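Local coordinates for hypothetical protein (Caulobacter vibrioides, PDB 2QAS) that probably acts as an adaptor that brings ssrA-tagged proteins to the ClpX unfoldase for degradation, at residues Val28-Ala36 / Tyr80-Phe90. Numbering follows the deposited sequence.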
loop_
_atom_site.group_PDB
_atom_site.type_symbol
_atom_site.label_atom_id
_atom_site.label_comp_id
_atom_site.label_asym_id
_atom_site.label_seq_id
_atom_site.Cartn_x
_atom_site.Cartn_y
_atom_site.Cartn_z
ATOM N N VAL A 28 7.975 1.730 1.955
ATOM C CA VAL A 28 9.322 1.598 2.489
ATOM C C VAL A 28 10.101 0.668 1.572
ATOM O O VAL A 28 11.221 0.965 1.166
ATOM C CB VAL A 28 9.295 1.013 3.909
ATOM C CG1 VAL A 28 10.708 0.804 4.413
ATOM C CG2 VAL A 28 8.517 1.959 4.839
ATOM N N LYS A 29 9.493 -0.459 1.235
ATOM C CA LYS A 29 10.128 -1.422 0.352
ATOM C C LYS A 29 10.449 -0.824 -1.008
ATOM O O LYS A 29 11.512 -1.076 -1.577
ATOM C CB LYS A 29 9.216 -2.618 0.172
ATOM C CG LYS A 29 9.610 -3.540 -0.942
ATOM C CD LYS A 29 8.685 -4.725 -0.907
ATOM C CE LYS A 29 8.884 -5.634 -2.090
ATOM N NZ LYS A 29 7.791 -6.642 -2.092
ATOM N N ALA A 30 9.533 -0.029 -1.538
ATOM C CA ALA A 30 9.772 0.579 -2.839
ATOM C C ALA A 30 10.868 1.640 -2.752
ATOM O O ALA A 30 11.651 1.800 -3.686
ATOM C CB ALA A 30 8.492 1.177 -3.381
ATOM N N ALA A 31 10.927 2.359 -1.632
ATOM C CA ALA A 31 11.947 3.383 -1.421
ATOM C C ALA A 31 13.325 2.719 -1.276
ATOM O O ALA A 31 14.332 3.232 -1.780
ATOM C CB ALA A 31 11.622 4.195 -0.172
ATOM N N LEU A 32 13.372 1.581 -0.589
ATOM C CA LEU A 32 14.629 0.863 -0.419
ATOM C C LEU A 32 15.133 0.261 -1.732
ATOM O O LEU A 32 16.312 -0.035 -1.858
ATOM C CB LEU A 32 14.493 -0.236 0.644
ATOM C CG LEU A 32 14.352 0.291 2.079
ATOM C CD1 LEU A 32 14.126 -0.839 3.050
ATOM C CD2 LEU A 32 15.603 1.051 2.459
ATOM N N LYS A 33 14.251 0.072 -2.710
ATOM C CA LYS A 33 14.682 -0.483 -3.993
ATOM C C LYS A 33 15.326 0.605 -4.829
ATOM O O LYS A 33 16.215 0.337 -5.631
ATOM C CB LYS A 33 13.512 -1.124 -4.760
ATOM C CG LYS A 33 13.112 -2.477 -4.193
ATOM C CD LYS A 33 12.113 -3.220 -5.059
ATOM C CE LYS A 33 11.877 -4.635 -4.511
ATOM N NZ LYS A 33 10.932 -5.453 -5.348
ATOM N N LYS A 34 14.878 1.838 -4.645
ATOM C CA LYS A 34 15.478 2.947 -5.370
ATOM C C LYS A 34 16.836 3.242 -4.735
ATOM O O LYS A 34 17.772 3.652 -5.414
ATOM C CB LYS A 34 14.586 4.191 -5.292
ATOM C CG LYS A 34 13.230 4.023 -5.959
ATOM C CD LYS A 34 12.475 5.339 -6.010
ATOM C CE LYS A 34 11.122 5.178 -6.697
ATOM N NZ LYS A 34 10.436 6.496 -6.893
ATOM N N ALA A 35 16.936 3.021 -3.427
ATOM C CA ALA A 35 18.179 3.262 -2.698
ATOM C C ALA A 35 19.197 2.169 -2.994
ATOM O O ALA A 35 20.401 2.381 -2.879
ATOM C CB ALA A 35 17.904 3.320 -1.195
ATOM N N ALA A 36 18.708 0.991 -3.363
ATOM C CA ALA A 36 19.586 -0.129 -3.666
ATOM C C ALA A 36 20.054 -0.055 -5.110
ATOM O O ALA A 36 20.946 -0.794 -5.518
ATOM C CB ALA A 36 18.865 -1.439 -3.412
ATOM N N TYR A 80 26.321 3.216 4.272
ATOM C CA TYR A 80 25.627 1.945 4.141
ATOM C C TYR A 80 26.111 1.264 2.872
ATOM O O TYR A 80 26.361 1.903 1.848
ATOM C CB TYR A 80 24.115 2.115 4.113
ATOM C CG TYR A 80 23.551 2.750 2.867
ATOM C CD1 TYR A 80 23.448 4.129 2.752
ATOM C CD2 TYR A 80 23.040 1.961 1.836
ATOM C CE1 TYR A 80 22.833 4.717 1.646
ATOM C CE2 TYR A 80 22.428 2.533 0.732
ATOM C CZ TYR A 80 22.323 3.912 0.641
ATOM O OH TYR A 80 21.691 4.480 -0.450
ATOM N N TRP A 81 26.241 -0.048 2.949
ATOM C CA TRP A 81 26.756 -0.814 1.841
ATOM C C TRP A 81 25.903 -2.024 1.603
ATOM O O TRP A 81 25.211 -2.499 2.511
ATOM C CB TRP A 81 28.180 -1.264 2.174
ATOM C CG TRP A 81 29.130 -0.133 2.344
ATOM C CD1 TRP A 81 29.903 0.431 1.372
ATOM C CD2 TRP A 81 29.334 0.654 3.532
ATOM N NE1 TRP A 81 30.571 1.527 1.875
ATOM C CE2 TRP A 81 30.241 1.688 3.196
ATOM C CE3 TRP A 81 28.837 0.586 4.841
ATOM C CZ2 TRP A 81 30.662 2.651 4.120
ATOM C CZ3 TRP A 81 29.258 1.546 5.769
ATOM C CH2 TRP A 81 30.163 2.565 5.401
ATOM N N ASP A 82 25.958 -2.512 0.367
ATOM C CA ASP A 82 25.248 -3.708 -0.038
ATOM C C ASP A 82 23.802 -3.803 0.445
ATOM O O ASP A 82 23.395 -4.802 1.038
ATOM C CB ASP A 82 26.057 -4.911 0.432
ATOM C CG ASP A 82 27.517 -4.838 -0.031
ATOM O OD1 ASP A 82 27.760 -4.793 -1.269
ATOM O OD2 ASP A 82 28.426 -4.815 0.837
ATOM N N LEU A 83 23.026 -2.755 0.193
ATOM C CA LEU A 83 21.622 -2.754 0.567
ATOM C C LEU A 83 20.939 -3.783 -0.338
ATOM O O LEU A 83 20.989 -3.663 -1.567
ATOM C CB LEU A 83 21.023 -1.371 0.331
ATOM C CG LEU A 83 19.516 -1.241 0.520
ATOM C CD1 LEU A 83 19.126 -1.686 1.909
ATOM C CD2 LEU A 83 19.116 0.185 0.279
ATOM N N ALA A 84 20.325 -4.798 0.263
ATOM C CA ALA A 84 19.648 -5.847 -0.497
ATOM C C ALA A 84 18.203 -5.964 -0.035
ATOM O O ALA A 84 17.905 -6.684 0.917
ATOM C CB ALA A 84 20.350 -7.171 -0.301
ATOM N N PRO A 85 17.289 -5.241 -0.699
ATOM C CA PRO A 85 15.871 -5.278 -0.331
ATOM C C PRO A 85 15.088 -6.419 -0.975
ATOM O O PRO A 85 14.685 -6.334 -2.136
ATOM C CB PRO A 85 15.369 -3.900 -0.759
ATOM C CG PRO A 85 16.178 -3.619 -1.971
ATOM C CD PRO A 85 17.566 -4.108 -1.605
ATOM N N GLY A 86 14.895 -7.492 -0.209
ATOM C CA GLY A 86 14.149 -8.637 -0.698
ATOM C C GLY A 86 12.676 -8.278 -0.765
ATOM O O GLY A 86 12.314 -7.114 -0.574
ATOM N N GLU A 87 11.813 -9.257 -1.019
ATOM C CA GLU A 87 10.388 -8.951 -1.107
ATOM C C GLU A 87 9.714 -8.904 0.264
ATOM O O GLU A 87 8.710 -8.216 0.430
ATOM C CB GLU A 87 9.671 -9.947 -2.041
ATOM C CG GLU A 87 10.149 -9.904 -3.524
ATOM C CD GLU A 87 9.642 -8.695 -4.341
ATOM O OE1 GLU A 87 10.106 -8.506 -5.487
ATOM O OE2 GLU A 87 8.777 -7.939 -3.859
ATOM N N THR A 88 10.275 -9.603 1.248
ATOM C CA THR A 88 9.690 -9.601 2.587
ATOM C C THR A 88 10.556 -8.952 3.676
ATOM O O THR A 88 10.076 -8.661 4.772
ATOM C CB THR A 88 9.336 -11.033 3.030
ATOM O OG1 THR A 88 10.509 -11.857 2.974
ATOM C CG2 THR A 88 8.268 -11.617 2.114
ATOM N N PHE A 89 11.832 -8.729 3.378
ATOM C CA PHE A 89 12.747 -8.120 4.338
ATOM C C PHE A 89 13.955 -7.551 3.599
ATOM O O PHE A 89 14.197 -7.899 2.445
ATOM C CB PHE A 89 13.225 -9.170 5.338
ATOM C CG PHE A 89 14.244 -10.106 4.774
ATOM C CD1 PHE A 89 15.598 -9.798 4.833
ATOM C CD2 PHE A 89 13.848 -11.268 4.118
ATOM C CE1 PHE A 89 16.544 -10.628 4.245
ATOM C CE2 PHE A 89 14.787 -12.106 3.526
ATOM C CZ PHE A 89 16.138 -11.784 3.587
ATOM N N PHE A 90 14.707 -6.673 4.259
ATOM C CA PHE A 90 15.906 -6.108 3.642
ATOM C C PHE A 90 17.108 -6.287 4.562
ATOM O O PHE A 90 16.961 -6.375 5.789
ATOM C CB PHE A 90 15.723 -4.616 3.317
ATOM C CG PHE A 90 15.639 -3.715 4.531
ATOM C CD1 PHE A 90 14.429 -3.517 5.194
ATOM C CD2 PHE A 90 16.773 -3.043 4.997
ATOM C CE1 PHE A 90 14.342 -2.665 6.303
ATOM C CE2 PHE A 90 16.701 -2.190 6.102
ATOM C CZ PHE A 90 15.486 -1.999 6.757
#
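Leu32 lies with one methyl, CD1, over a face of the Phe90 ring, 3.6 Å from the ring centroid and 18° off its normal, a CH-pi contact displaced toward the rim. Phe90 CG sits between its own backbone N and carbonyl carbon (chi1 69°), which turns the ring face to this methyl. The same leucine also meets strand 81-85: its CB lies 4.0 Å from Pro85 CB, and CD2 meets Leu83 CD2. Ala35 CB touches that same Leu83 methyl at 3.7 Å, and Ala36 CB packs 3.5 Å from Pro85 CD, on the proline ring. Helix segment 28-35 runs roughly antiparallel to strand 81-85 (143°), an outermost strand of the three-stranded antiparallel sheet 81-85, 89-96, 99-106 of the SspB fold; Leu110 of strand 110-115 also touches Phe90. Ala30 and Lys34 point away from the strand, and with Ala31 they meet Met14 and Met19 of the second subunit. Where 81-85 turns into 89-96, Glu87 bends at chi2 and brings its carboxylate up to two lysines, forming a salt-bridge network. Extended Lys29 pairs its NZ with OE2 and donates a hydrogen bond to Glu87 O, 3.1 Å away, on a lone pair in the carbonyl plane; Lys33 NZ makes the second salt bridge, a weak hydrogen bond to Glu87 OE1 at 3.2 Å. At the other end, Tyr80 OH makes a long, weak hydrogen bond to Ala35 O.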